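Long-range contacts in putative ring-cleaving dioxygenase MhqO (PDB 3OAJ), which probably cleaves the ring of aromatic compounds as an iron-dependent extradiol dioxygenase of the vicinal oxygen chelate type: residues 87-92 against 131-136; 13-18 against 65-70; 249-254 against 272-277; 158-163 against 204-209; 23-28 against 117-122. All blocks are in the same frame, centred on the assembly; numbering follows the deposited sequence.

Interaction 1. Residues 87-92 against 131-136; sequences VPKGAM and EREEGE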
# COMPACT_ATOMS: atom_id res chain seq x y z
N VAL A 87 -5.09 3.41 13.19
CA VAL A 87 -5.61 2.56 14.25
C VAL A 87 -6.71 3.30 15.03
O VAL A 87 -6.83 4.53 14.90
CB VAL A 87 -4.48 2.06 15.21
CG1 VAL A 87 -3.42 1.24 14.44
CG2 VAL A 87 -3.83 3.25 15.94
N PRO A 88 -7.51 2.57 15.82
CA PRO A 88 -8.55 3.26 16.59
C PRO A 88 -8.03 4.28 17.61
O PRO A 88 -6.89 4.18 18.07
CB PRO A 88 -9.24 2.12 17.32
CG PRO A 88 -9.02 0.92 16.44
CD PRO A 88 -7.60 1.11 15.98
N LYS A 89 -8.87 5.25 17.96
CA LYS A 89 -8.50 6.22 19.00
C LYS A 89 -8.19 5.46 20.28
O LYS A 89 -8.93 4.56 20.68
CB LYS A 89 -9.59 7.28 19.22
CG LYS A 89 -9.63 8.44 18.19
CD LYS A 89 -8.30 9.25 18.02
CE LYS A 89 -7.81 9.94 19.31
NZ LYS A 89 -6.40 10.48 19.16
N GLY A 90 -7.06 5.81 20.90
CA GLY A 90 -6.61 5.18 22.13
C GLY A 90 -5.71 3.98 21.97
O GLY A 90 -5.20 3.46 22.95
N ALA A 91 -5.48 3.53 20.74
CA ALA A 91 -4.71 2.31 20.53
C ALA A 91 -3.19 2.51 20.42
O ALA A 91 -2.45 1.54 20.33
CB ALA A 91 -5.23 1.56 19.30
N MET A 92 -2.71 3.76 20.44
CA MET A 92 -1.29 4.02 20.26
C MET A 92 -0.41 3.20 21.20
O MET A 92 0.58 2.60 20.76
CB MET A 92 -0.98 5.51 20.37
CG MET A 92 0.41 5.89 19.87
SD MET A 92 0.64 5.37 18.16
CE MET A 92 -0.05 6.77 17.29
N GLU A 131 -3.64 7.47 15.16
CA GLU A 131 -4.97 7.15 15.68
C GLU A 131 -6.01 8.05 15.04
O GLU A 131 -5.85 9.27 15.05
CB GLU A 131 -5.04 7.44 17.18
CG GLU A 131 -4.22 6.56 18.08
CD GLU A 131 -4.52 6.85 19.53
OE1 GLU A 131 -5.36 7.74 19.78
OE2 GLU A 131 -3.95 6.18 20.41
N ARG A 132 -7.09 7.45 14.51
CA ARG A 132 -8.22 8.25 14.01
C ARG A 132 -9.52 7.47 14.15
O ARG A 132 -9.54 6.25 13.95
CB ARG A 132 -8.06 8.68 12.54
CG ARG A 132 -6.81 9.48 12.21
CD ARG A 132 -6.81 9.92 10.76
NE ARG A 132 -5.58 10.66 10.49
CZ ARG A 132 -4.72 10.38 9.51
NH1 ARG A 132 -4.98 9.39 8.66
NH2 ARG A 132 -3.61 11.11 9.37
N GLU A 133 -10.60 8.16 14.52
CA GLU A 133 -11.92 7.53 14.65
C GLU A 133 -12.46 7.09 13.29
O GLU A 133 -13.06 6.01 13.18
CB GLU A 133 -12.92 8.48 15.35
CG GLU A 133 -14.29 7.85 15.67
CD GLU A 133 -14.24 6.80 16.78
OE1 GLU A 133 -13.38 6.91 17.68
OE2 GLU A 133 -15.08 5.88 16.77
N GLU A 134 -12.21 7.90 12.26
CA GLU A 134 -12.70 7.60 10.91
C GLU A 134 -12.13 6.27 10.40
O GLU A 134 -10.96 5.94 10.67
CB GLU A 134 -12.35 8.74 9.94
CG GLU A 134 -13.00 8.60 8.56
CD GLU A 134 -12.73 9.78 7.61
OE1 GLU A 134 -11.60 10.31 7.59
OE2 GLU A 134 -13.66 10.15 6.87
N GLY A 135 -12.95 5.52 9.66
CA GLY A 135 -12.54 4.23 9.08
C GLY A 135 -13.08 3.07 9.88
O GLY A 135 -13.00 3.07 11.11
N GLU A 136 -13.64 2.08 9.18
CA GLU A 136 -14.24 0.91 9.83
C GLU A 136 -13.18 0.08 10.53
O GLU A 136 -12.08 -0.10 9.99
CB GLU A 136 -14.92 0.01 8.80
CG GLU A 136 -15.99 0.64 7.98
CD GLU A 136 -16.77 -0.40 7.18
OE1 GLU A 136 -16.50 -1.62 7.36
OE2 GLU A 136 -17.66 0.02 6.41
O HOH W 1 -11.75 4.80 17.50

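Interaction 2. Residues 13-18 against 65-70; sequences TAIVGH and FPWAGA. With SO4 (sulfate ion), chain D.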
# COMPACT_ATOMS: atom_id res chain seq x y z
N THR A 13 2.32 -0.89 -3.32
CA THR A 13 3.10 -2.06 -3.70
C THR A 13 4.58 -1.78 -3.50
O THR A 13 5.10 -0.75 -3.94
CB THR A 13 2.79 -2.48 -5.14
OG1 THR A 13 1.42 -2.88 -5.20
CG2 THR A 13 3.73 -3.62 -5.64
N ALA A 14 5.23 -2.72 -2.82
CA ALA A 14 6.64 -2.59 -2.49
C ALA A 14 7.45 -3.84 -2.82
O ALA A 14 6.93 -4.95 -2.80
CB ALA A 14 6.79 -2.28 -1.01
N ILE A 15 8.73 -3.63 -3.13
CA ILE A 15 9.67 -4.73 -3.30
C ILE A 15 10.35 -4.93 -1.95
O ILE A 15 10.81 -3.96 -1.34
CB ILE A 15 10.70 -4.46 -4.42
CG1 ILE A 15 9.98 -4.30 -5.77
CG2 ILE A 15 11.70 -5.58 -4.48
CD1 ILE A 15 10.90 -3.98 -6.96
N VAL A 16 10.36 -6.17 -1.47
CA VAL A 16 10.97 -6.49 -0.17
C VAL A 16 11.82 -7.76 -0.25
O VAL A 16 12.11 -8.24 -1.34
CB VAL A 16 9.89 -6.61 0.95
CG1 VAL A 16 9.21 -5.25 1.20
CG2 VAL A 16 8.87 -7.72 0.62
N GLY A 17 12.21 -8.29 0.91
CA GLY A 17 13.07 -9.47 1.02
C GLY A 17 12.30 -10.77 1.18
O GLY A 17 11.20 -10.92 0.65
N HIS A 18 12.87 -11.71 1.92
CA HIS A 18 12.30 -13.05 2.08
C HIS A 18 10.81 -13.03 2.44
O HIS A 18 10.42 -12.33 3.37
CB HIS A 18 13.07 -13.78 3.19
CG HIS A 18 12.90 -15.26 3.19
ND1 HIS A 18 11.70 -15.88 3.48
CD2 HIS A 18 13.79 -16.26 2.97
CE1 HIS A 18 11.85 -17.19 3.41
NE2 HIS A 18 13.11 -17.45 3.12
N PHE A 65 6.34 -7.72 -3.58
CA PHE A 65 7.14 -8.65 -4.37
C PHE A 65 8.34 -9.07 -3.49
O PHE A 65 9.33 -8.34 -3.42
CB PHE A 65 7.60 -8.00 -5.67
CG PHE A 65 6.48 -7.55 -6.56
CD1 PHE A 65 5.52 -8.46 -7.02
CD2 PHE A 65 6.39 -6.22 -6.97
CE1 PHE A 65 4.46 -8.03 -7.85
CE2 PHE A 65 5.36 -5.80 -7.80
CZ PHE A 65 4.40 -6.69 -8.24
N PRO A 66 8.23 -10.21 -2.79
CA PRO A 66 9.32 -10.61 -1.92
C PRO A 66 10.39 -11.38 -2.69
O PRO A 66 10.16 -12.52 -3.11
CB PRO A 66 8.64 -11.50 -0.86
CG PRO A 66 7.32 -11.89 -1.42
CD PRO A 66 7.04 -11.07 -2.64
N TRP A 67 11.55 -10.77 -2.89
CA TRP A 67 12.67 -11.55 -3.40
C TRP A 67 13.90 -11.53 -2.50
O TRP A 67 14.60 -10.52 -2.39
CB TRP A 67 12.97 -11.30 -4.88
CG TRP A 67 13.07 -9.86 -5.35
CD1 TRP A 67 13.95 -8.91 -4.90
CD2 TRP A 67 12.34 -9.26 -6.42
NE1 TRP A 67 13.78 -7.74 -5.61
CE2 TRP A 67 12.80 -7.93 -6.55
CE3 TRP A 67 11.33 -9.71 -7.28
CZ2 TRP A 67 12.28 -7.04 -7.50
CZ3 TRP A 67 10.80 -8.82 -8.23
CH2 TRP A 67 11.28 -7.50 -8.33
N ALA A 68 14.14 -12.67 -1.85
CA ALA A 68 15.21 -12.84 -0.87
C ALA A 68 16.57 -12.59 -1.49
O ALA A 68 16.82 -12.96 -2.65
CB ALA A 68 15.14 -14.24 -0.26
N GLY A 69 17.45 -11.95 -0.72
CA GLY A 69 18.78 -11.58 -1.21
C GLY A 69 19.00 -10.07 -1.22
O GLY A 69 20.13 -9.61 -1.39
N ALA A 70 17.91 -9.33 -1.05
CA ALA A 70 17.91 -7.87 -0.92
C ALA A 70 18.80 -7.13 -1.94
O ALA A 70 19.90 -6.69 -1.62
CB ALA A 70 18.26 -7.45 0.52
S SO4 D . -0.00 -4.06 -8.92
O1 SO4 D . 0.93 -3.58 -9.95
O2 SO4 D . -0.14 -5.51 -8.92
O3 SO4 D . 0.38 -3.60 -7.59
O4 SO4 D . -1.32 -3.53 -9.27

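Interaction 3. Residues 249-254 against 272-277; sequences RNYFNA and PGFAHD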
# COMPACT_ATOMS: atom_id res chain seq x y z
N ARG A 249 -5.68 -7.54 -13.52
CA ARG A 249 -4.87 -8.15 -12.45
C ARG A 249 -5.65 -9.14 -11.60
O ARG A 249 -5.23 -9.49 -10.49
CB ARG A 249 -4.24 -7.06 -11.56
CG ARG A 249 -3.45 -5.98 -12.31
CD ARG A 249 -2.33 -6.57 -13.16
NE ARG A 249 -1.23 -5.64 -13.37
CZ ARG A 249 -0.21 -5.84 -14.21
NH1 ARG A 249 -0.15 -6.94 -14.96
NH2 ARG A 249 0.76 -4.94 -14.31
N ASN A 250 -6.79 -9.58 -12.14
CA ASN A 250 -7.65 -10.61 -11.52
C ASN A 250 -8.49 -10.06 -10.38
O ASN A 250 -9.70 -10.23 -10.38
CB ASN A 250 -6.83 -11.84 -11.07
CG ASN A 250 -7.68 -13.09 -10.86
OD1 ASN A 250 -8.91 -13.06 -10.96
ND2 ASN A 250 -7.02 -14.20 -10.57
N TYR A 251 -7.86 -9.39 -9.42
CA TYR A 251 -8.59 -8.90 -8.23
C TYR A 251 -8.99 -7.43 -8.39
O TYR A 251 -9.67 -6.87 -7.54
CB TYR A 251 -7.75 -9.17 -6.97
CG TYR A 251 -7.24 -10.59 -7.05
CD1 TYR A 251 -5.89 -10.87 -7.32
CD2 TYR A 251 -8.13 -11.66 -6.98
CE1 TYR A 251 -5.45 -12.19 -7.47
CE2 TYR A 251 -7.70 -12.97 -7.13
CZ TYR A 251 -6.36 -13.23 -7.37
OH TYR A 251 -5.96 -14.53 -7.51
N PHE A 252 -8.57 -6.85 -9.50
CA PHE A 252 -8.88 -5.46 -9.91
C PHE A 252 -8.28 -5.29 -11.30
O PHE A 252 -7.41 -6.08 -11.69
CB PHE A 252 -8.28 -4.42 -8.93
CG PHE A 252 -6.82 -4.61 -8.65
CD1 PHE A 252 -5.85 -4.02 -9.46
CD2 PHE A 252 -6.40 -5.41 -7.58
CE1 PHE A 252 -4.49 -4.19 -9.21
CE2 PHE A 252 -5.03 -5.59 -7.34
CZ PHE A 252 -4.08 -5.01 -8.16
N ASN A 253 -8.75 -4.29 -12.04
CA ASN A 253 -8.11 -3.84 -13.28
C ASN A 253 -7.25 -2.62 -12.93
O ASN A 253 -7.58 -1.87 -12.01
CB ASN A 253 -9.16 -3.50 -14.34
CG ASN A 253 -9.91 -4.72 -14.84
OD1 ASN A 253 -9.35 -5.82 -14.92
ND2 ASN A 253 -11.20 -4.56 -15.13
N ALA A 254 -6.15 -2.46 -13.66
CA ALA A 254 -5.14 -1.44 -13.39
C ALA A 254 -4.76 -0.63 -14.62
O ALA A 254 -4.66 -1.17 -15.71
CB ALA A 254 -3.89 -2.10 -12.83
N PRO A 272 -13.03 -6.63 -8.63
CA PRO A 272 -13.94 -7.50 -7.87
C PRO A 272 -13.47 -7.84 -6.46
O PRO A 272 -14.26 -8.31 -5.65
CB PRO A 272 -13.98 -8.77 -8.71
CG PRO A 272 -12.62 -8.82 -9.34
CD PRO A 272 -12.30 -7.39 -9.66
N GLY A 273 -12.19 -7.60 -6.18
CA GLY A 273 -11.58 -7.96 -4.91
C GLY A 273 -11.08 -9.39 -4.83
O GLY A 273 -11.05 -10.12 -5.83
N PHE A 274 -10.69 -9.79 -3.62
CA PHE A 274 -9.89 -11.01 -3.46
C PHE A 274 -10.67 -12.29 -3.23
O PHE A 274 -10.06 -13.37 -3.19
CB PHE A 274 -8.84 -10.80 -2.37
CG PHE A 274 -7.90 -9.67 -2.66
CD1 PHE A 274 -6.87 -9.81 -3.58
CD2 PHE A 274 -8.03 -8.44 -1.99
CE1 PHE A 274 -6.00 -8.76 -3.87
CE2 PHE A 274 -7.17 -7.39 -2.25
CZ PHE A 274 -6.15 -7.54 -3.20
N ALA A 275 -11.99 -12.17 -3.10
CA ALA A 275 -12.85 -13.30 -2.76
C ALA A 275 -13.55 -13.97 -3.94
O ALA A 275 -14.57 -14.64 -3.77
CB ALA A 275 -13.89 -12.87 -1.74
N HIS A 276 -13.01 -13.81 -5.15
CA HIS A 276 -13.73 -14.34 -6.31
C HIS A 276 -13.03 -15.51 -6.99
O HIS A 276 -13.56 -16.05 -7.97
CB HIS A 276 -13.99 -13.23 -7.33
CG HIS A 276 -12.86 -13.00 -8.26
ND1 HIS A 276 -11.79 -12.20 -7.94
CD2 HIS A 276 -12.60 -13.50 -9.49
CE1 HIS A 276 -10.93 -12.20 -8.94
NE2 HIS A 276 -11.40 -12.98 -9.90
N ASP A 277 -11.84 -15.89 -6.52
CA ASP A 277 -11.28 -17.19 -6.89
C ASP A 277 -10.99 -18.06 -5.66
O ASP A 277 -10.55 -19.20 -5.78
CB ASP A 277 -10.07 -17.07 -7.83
CG ASP A 277 -8.90 -16.33 -7.22
OD1 ASP A 277 -8.99 -15.87 -6.07
OD2 ASP A 277 -7.88 -16.20 -7.93

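Interaction 4. Residues 158-163 against 204-209; sequences TLLSEQ and TPIGRG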
# COMPACT_ATOMS: atom_id res chain seq x y z
N THR A 158 3.02 9.49 2.64
CA THR A 158 3.84 10.68 2.45
C THR A 158 4.64 10.49 1.17
O THR A 158 5.36 9.51 1.03
CB THR A 158 4.80 10.92 3.66
OG1 THR A 158 4.01 11.17 4.83
CG2 THR A 158 5.75 12.11 3.38
N LEU A 159 4.47 11.42 0.23
CA LEU A 159 5.11 11.35 -1.09
C LEU A 159 6.36 12.20 -1.14
O LEU A 159 6.38 13.33 -0.66
CB LEU A 159 4.14 11.83 -2.18
CG LEU A 159 2.74 11.19 -2.14
CD1 LEU A 159 1.86 11.74 -3.27
CD2 LEU A 159 2.84 9.67 -2.22
N LEU A 160 7.39 11.63 -1.75
CA LEU A 160 8.64 12.33 -2.03
C LEU A 160 8.70 12.55 -3.54
O LEU A 160 8.86 11.61 -4.31
CB LEU A 160 9.84 11.49 -1.58
CG LEU A 160 9.80 10.95 -0.15
CD1 LEU A 160 11.04 10.10 0.11
CD2 LEU A 160 9.71 12.08 0.87
N SER A 161 8.51 13.79 -3.95
CA SER A 161 8.40 14.14 -5.36
C SER A 161 9.63 14.90 -5.86
O SER A 161 10.16 15.76 -5.15
CB SER A 161 7.14 15.00 -5.56
OG SER A 161 7.10 15.55 -6.86
N GLU A 162 10.08 14.60 -7.07
CA GLU A 162 11.16 15.38 -7.68
C GLU A 162 10.69 16.80 -8.01
O GLU A 162 11.50 17.72 -8.10
CB GLU A 162 11.70 14.72 -8.94
CG GLU A 162 12.49 13.43 -8.69
CD GLU A 162 13.15 12.91 -9.95
OE1 GLU A 162 13.31 13.69 -10.92
OE2 GLU A 162 13.52 11.72 -9.96
N GLN A 163 9.38 16.96 -8.19
CA GLN A 163 8.77 18.25 -8.55
C GLN A 163 7.47 18.48 -7.77
O GLN A 163 6.38 18.31 -8.31
CB GLN A 163 8.48 18.30 -10.05
CG GLN A 163 9.71 18.29 -10.95
CD GLN A 163 9.34 18.71 -12.35
OE1 GLN A 163 9.07 19.88 -12.62
NE2 GLN A 163 9.30 17.74 -13.25
N THR A 204 10.26 19.90 0.01
CA THR A 204 11.65 20.05 -0.41
C THR A 204 12.23 18.70 -0.85
O THR A 204 12.27 17.75 -0.06
CB THR A 204 12.54 20.71 0.68
OG1 THR A 204 12.59 19.88 1.85
CG2 THR A 204 12.01 22.09 1.06
N PRO A 205 12.66 18.61 -2.13
CA PRO A 205 13.35 17.42 -2.65
C PRO A 205 14.57 17.03 -1.81
O PRO A 205 15.36 17.89 -1.43
CB PRO A 205 13.79 17.86 -4.05
CG PRO A 205 12.78 18.89 -4.45
CD PRO A 205 12.41 19.61 -3.18
N ILE A 206 14.69 15.73 -1.52
CA ILE A 206 15.81 15.19 -0.74
C ILE A 206 16.79 14.34 -1.56
O ILE A 206 17.58 13.58 -0.99
CB ILE A 206 15.34 14.34 0.48
CG1 ILE A 206 14.45 13.16 0.02
CG2 ILE A 206 14.66 15.23 1.52
CD1 ILE A 206 14.52 11.95 0.93
N GLY A 207 16.74 14.47 -2.88
CA GLY A 207 17.58 13.67 -3.76
C GLY A 207 16.87 12.42 -4.22
O GLY A 207 16.09 11.81 -3.47
N ARG A 208 17.15 12.02 -5.46
CA ARG A 208 16.45 10.91 -6.11
C ARG A 208 16.67 9.57 -5.41
O ARG A 208 17.76 9.28 -4.91
CB ARG A 208 16.85 10.82 -7.58
CG ARG A 208 16.44 12.03 -8.41
CD ARG A 208 17.48 12.39 -9.45
NE ARG A 208 17.50 13.83 -9.73
CZ ARG A 208 17.20 14.38 -10.90
NH1 ARG A 208 16.86 13.63 -11.94
NH2 ARG A 208 17.25 15.70 -11.04
N GLY A 209 15.62 8.77 -5.37
CA GLY A 209 15.71 7.42 -4.84
C GLY A 209 16.30 6.46 -5.87
O GLY A 209 16.52 6.83 -7.02

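Interaction 5. Residues 23-28 against 117-122; sequences TDFYAG and VEFDDP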
# COMPACT_ATOMS: atom_id res chain seq x y z
N THR A 23 6.11 -11.83 5.85
CA THR A 23 4.87 -12.29 6.46
C THR A 23 4.91 -12.21 7.99
O THR A 23 3.91 -11.82 8.63
CB THR A 23 4.54 -13.74 5.98
OG1 THR A 23 4.39 -13.72 4.55
CG2 THR A 23 3.27 -14.27 6.63
N ASP A 24 6.04 -12.61 8.59
CA ASP A 24 6.16 -12.52 10.05
C ASP A 24 5.96 -11.08 10.51
O ASP A 24 5.42 -10.86 11.59
CB ASP A 24 7.52 -13.04 10.52
CG ASP A 24 7.62 -14.56 10.48
OD1 ASP A 24 6.59 -15.25 10.36
OD2 ASP A 24 8.77 -15.04 10.58
N PHE A 25 6.35 -10.10 9.70
CA PHE A 25 6.12 -8.72 10.12
C PHE A 25 4.67 -8.28 9.90
O PHE A 25 3.99 -7.85 10.85
CB PHE A 25 7.09 -7.75 9.44
CG PHE A 25 7.11 -6.39 10.10
CD1 PHE A 25 7.81 -6.20 11.28
CD2 PHE A 25 6.42 -5.31 9.54
CE1 PHE A 25 7.82 -4.98 11.91
CE2 PHE A 25 6.43 -4.06 10.18
CZ PHE A 25 7.14 -3.90 11.35
N TYR A 26 4.18 -8.41 8.66
CA TYR A 26 2.86 -7.86 8.31
C TYR A 26 1.70 -8.63 8.92
O TYR A 26 0.74 -8.01 9.38
CB TYR A 26 2.74 -7.61 6.79
CG TYR A 26 3.60 -6.41 6.42
CD1 TYR A 26 3.07 -5.12 6.45
CD2 TYR A 26 4.95 -6.57 6.10
CE1 TYR A 26 3.84 -4.02 6.18
CE2 TYR A 26 5.74 -5.46 5.82
CZ TYR A 26 5.17 -4.19 5.86
OH TYR A 26 5.92 -3.09 5.57
N ALA A 27 1.82 -9.96 8.99
CA ALA A 27 0.83 -10.79 9.71
C ALA A 27 1.18 -10.94 11.19
O ALA A 27 0.35 -10.65 12.06
CB ALA A 27 0.67 -12.17 9.05
N GLY A 28 2.40 -11.37 11.47
CA GLY A 28 2.83 -11.65 12.85
C GLY A 28 2.82 -10.45 13.78
O GLY A 28 2.27 -10.51 14.89
N VAL A 117 3.63 7.27 15.44
CA VAL A 117 4.71 6.35 15.77
C VAL A 117 5.39 5.98 14.46
O VAL A 117 4.73 5.45 13.55
CB VAL A 117 4.17 5.08 16.48
CG1 VAL A 117 5.28 4.05 16.73
CG2 VAL A 117 3.50 5.46 17.80
N GLU A 118 6.69 6.27 14.36
CA GLU A 118 7.48 5.98 13.16
C GLU A 118 8.34 4.77 13.41
O GLU A 118 9.00 4.68 14.44
CB GLU A 118 8.38 7.17 12.81
CG GLU A 118 7.65 8.51 12.67
CD GLU A 118 6.83 8.59 11.41
OE1 GLU A 118 7.29 8.12 10.33
OE2 GLU A 118 5.71 9.12 11.49
N PHE A 119 8.38 3.85 12.45
CA PHE A 119 9.23 2.66 12.53
C PHE A 119 9.46 2.09 11.13
O PHE A 119 8.72 2.41 10.19
CB PHE A 119 8.60 1.61 13.45
CG PHE A 119 7.20 1.19 13.03
CD1 PHE A 119 6.10 2.01 13.27
CD2 PHE A 119 6.99 -0.05 12.41
CE1 PHE A 119 4.80 1.63 12.91
CE2 PHE A 119 5.71 -0.44 12.05
CZ PHE A 119 4.60 0.39 12.30
N ASP A 120 10.47 1.25 11.00
CA ASP A 120 10.73 0.57 9.74
C ASP A 120 10.28 -0.88 9.80
O ASP A 120 10.30 -1.51 10.87
CB ASP A 120 12.22 0.60 9.38
CG ASP A 120 12.70 1.96 8.89
OD1 ASP A 120 11.87 2.89 8.72
OD2 ASP A 120 13.93 2.10 8.65
N ASP A 121 9.92 -1.44 8.65
CA ASP A 121 9.72 -2.88 8.55
C ASP A 121 11.10 -3.55 8.40
O ASP A 121 12.12 -2.85 8.35
CB ASP A 121 8.68 -3.23 7.46
CG ASP A 121 9.26 -3.37 6.04
OD1 ASP A 121 10.47 -3.15 5.78
OD2 ASP A 121 8.45 -3.74 5.15
N PRO A 122 11.15 -4.90 8.38
CA PRO A 122 12.44 -5.61 8.40
C PRO A 122 13.31 -5.36 7.18
O PRO A 122 14.51 -5.63 7.22
CB PRO A 122 12.03 -7.08 8.48
CG PRO A 122 10.64 -7.07 9.00
CD PRO A 122 10.02 -5.84 8.44

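Interaction 1. Residues 87-92 against 131-136
Glu-131 reaches back from the end of its strand to the turn that follows Val-87, and its carboxylate binds there with both oxygens. This holds for one of two modelled conformers of Glu-131. OE1 takes two donors from opposite faces of the carboxylate plane. Gly-90 N comes from above that plane at 2.8 Å and nearly straight (174°), and Lys-89 NZ forms a salt bridge with OE1 at 3.0 Å on the anti side. OE2 accepts from Met-92 N at 2.7 Å, also on the anti side. The chain of Glu-131 is extended beyond CG (chi2 -173°), which carries the carboxylate past Pro-88 O to these amides. They lie in and just after a type II turn, Pro-88 to Ala-91. Met-92 opens helix 92-101, so the carboxylate meets the positive end of that helix, which probably steadies its charge.

Arg-132 continues the contact through its backbone: its N binds Val-87 O at 3.0 Å, a parallel-strand bond. Its guanidinium turns elsewhere, to Glu-114. Glu-133 is linked through a water, which donates to Glu-133 OE1 and accepts from Lys-89 N. The bent side chain of Lys-89 crosses Glu-133 obliquely, with CG 3.8 Å from Glu-133 N.

The contact lies where the neighbouring parallel strands 79-87 and 126-131 end. Val-87 packs on Ile-129 of strand 126-131, and Met-92 begins helix 92-101.

Interaction 2. Residues 13-18 against 65-70
Ile-15 lies against the indole of Trp-67. Its CG2 stands anti to the backbone N and lies by NE1 and CE2, a tight approach of 3.2 Å from CG2 to Trp-67 NE1. CG1 (chi1 -63°) carries CD1 on to CZ2 and CH2, with CD1 3.4 Å from Trp-67 CZ2. Thr-13 CG2 touches Phe-65 CE2 at 3.5 Å. On the other face of the sheet, Val-16 CG2 meets Pro-66 CB at 4.1 Å.

The parallel backbones set this register through a ladder of three bonds. Phe-65 N binds Ala-14 O at 2.9 Å, Val-16 N binds Phe-65 O, and Trp-67 N binds Val-16 O. Farther along, Ala-68 CB rests by His-18, whose ND1 caps Gln-20 N at the start of helix 19-29.

Thr-13 OG1 donates to sulfate O3 at 2.7 Å and also pairs with Thr-63 OG1. Tyr-256 OH binds the same sulfate. Thr-13 lies beside His-11 and His-218, which hold the zinc ion together with Glu-266. The sulfate, probably from the crystallisation liquor, may mark a pocket beside the metal. This parallel strand pair belongs to the metal-bearing sheet of a vicinal oxygen chelate fold.

Interaction 3. Residues 249-254 against 272-277
Tyr-251 sets its CB and the near part of its ring against the rim of Phe-274. CB is 3.6 Å from Phe-274 CD1, and the ring planes are inclined at 34°, with centroids 5.4 Å apart. His-276 joins the aromatic cluster rim to rim, placing CE1 by Tyr-251 CD2. Tyr-251 OH then reaches Asp-277 and donates to OD2 at 2.6 Å, on the syn lone pair. Asp-277 CG sits between its backbone N and carbonyl carbon (chi1 63°), which swings the carboxylate toward the tyrosine edge.

His-276 is held mainly through ND1, which donates to Gly-273 O at 3.1 Å, close to the ring plane. The bond from NE2 to Asn-250 OD1 (2.7 Å, 121°) is weak and doubtful. In the backbone, Gly-273 N binds Tyr-251 O at 3.0 Å. The contact fastens the loop after strand 264-269 to the residues leading into strand 253-258. Pro-272, after a cis peptide bond, lays CD near the same carbonyl of Tyr-251.

Next along the chain, Phe-252 turns to the metal site. It packs on Glu-266 and meets the ring of His-11, both zinc ligands.

Asp-277 has a second partner, Lys-36, which forms a salt bridge with OD1. Each carboxylate oxygen therefore has its own donor. The nearby lysine and the phenol would probably favour the charged form of the aspartate and fix its rotation.

Interaction 4. Residues 158-163 against 204-209
Glu-162 and Arg-208 meet where two loops leave the second sheet of this vicinal oxygen chelate fold. Residues 158-163 close strand 153-160 and lead into helix 164-174. Residues 204-209 follow the neighbouring strand 198-202.

Arg-208 CB is at the limit of contact, 4.2 Å from Glu-162 OE2. CG comes closest to that oxygen, at 3.3 Å. CD has drawn off to 4.0 Å from OE2. Beyond it the guanidinium turns one face to the other oxygen: OE1 stands 3.7 Å above the plane, toward the rim. NH1 is 3.7 Å from Glu-162 OE1. This is a long salt bridge of charges alone, because no N-H points at the oxygen. The carboxylate and guanidinium planes are 42° apart. A bend at chi2 (143°) takes the arginine past the carboxylate, and the two side chains cross at about a right angle. The pairing is probably modest in strength, given its length, the out-of-plane approach and the exposure of Arg-208.

Pro-205 CG lies in van der Waals contact with the backbone carbonyl oxygens of Ser-161 and Glu-162, and Pro-205 also touches Pro-164 of helix 164-174. Asp-77, from another loop, accepts from Ile-206 N and touches both Pro-205 and Leu-160, so it ties the two sides together.

Ser-161 makes an ST turn at the helix start. Its OG accepts from Gln-163 N and is also bonded to Thr-167 OG1. At the far end of the contact two methyl groups meet: Leu-160 CD1 is 4.0 Å from Ile-206 CD1.

Interaction 5. Residues 23-28 against 117-122
The backbones stay well apart, with 7.0 Å between Phe-25 CA of helix 19-29 and Asp-121 CA just past strand 114-120, so side chains make the contact. Phe-25 fills the gap. Its CG lies anti to the backbone N (chi1 -165°), and the ring extends toward the strand end. Pro-122 CD sits over one face, 3.8 Å from the ring centroid, and Asp-121 CA lies over the same face, 4.1 Å from the centroid. Both are CH-pi contacts. At the ring edge, Phe-25 CZ meets Phe-119 CE2 at 3.8 Å, rim against rim.

Tyr-26, the next residue, donates through OH to Asp-121 OD2 at 2.6 Å. The oxygen lies at the edge of the phenol ring, and the carboxylate plane is turned 81° from it. The bond comes on the anti side. Leu-127 of strand 126-131 packs on Phe-25, Tyr-26 and Phe-119 alike, and so joins the helix to the sheet.

Asp-121 is buried, and its other oxygen, OD1, accepts from the backbone N of His-123 and Leu-125. Three donors thus grip one carboxylate. They would probably offset the cost of burying its charge, and they fix the turn after the strand against the helix.

Overall arrangement
Interactions 2 and 3 both reach the sheet that carries the metal. Thr-13 of interaction 2 comes about 4 Å from the zinc ion and Phe-252 of interaction 3 about 5 Å, nearest atoms; both also border the sulfate. Interactions 4 and 5 share the other sheet, with nearest atoms about 7 Å apart. Interaction 1 adjoins interaction 5 at Met-92 and Val-117, though the modelled approach is too short and doubtful. It lies away from the metal, as does interaction 4. Interactions 2 and 5 have centres about 14 Å apart, and strand 9-16 leads directly into helix 19-29. Interactions 3 and 4 fall on opposite sides of the chain's centre, about 32 Å apart between centres.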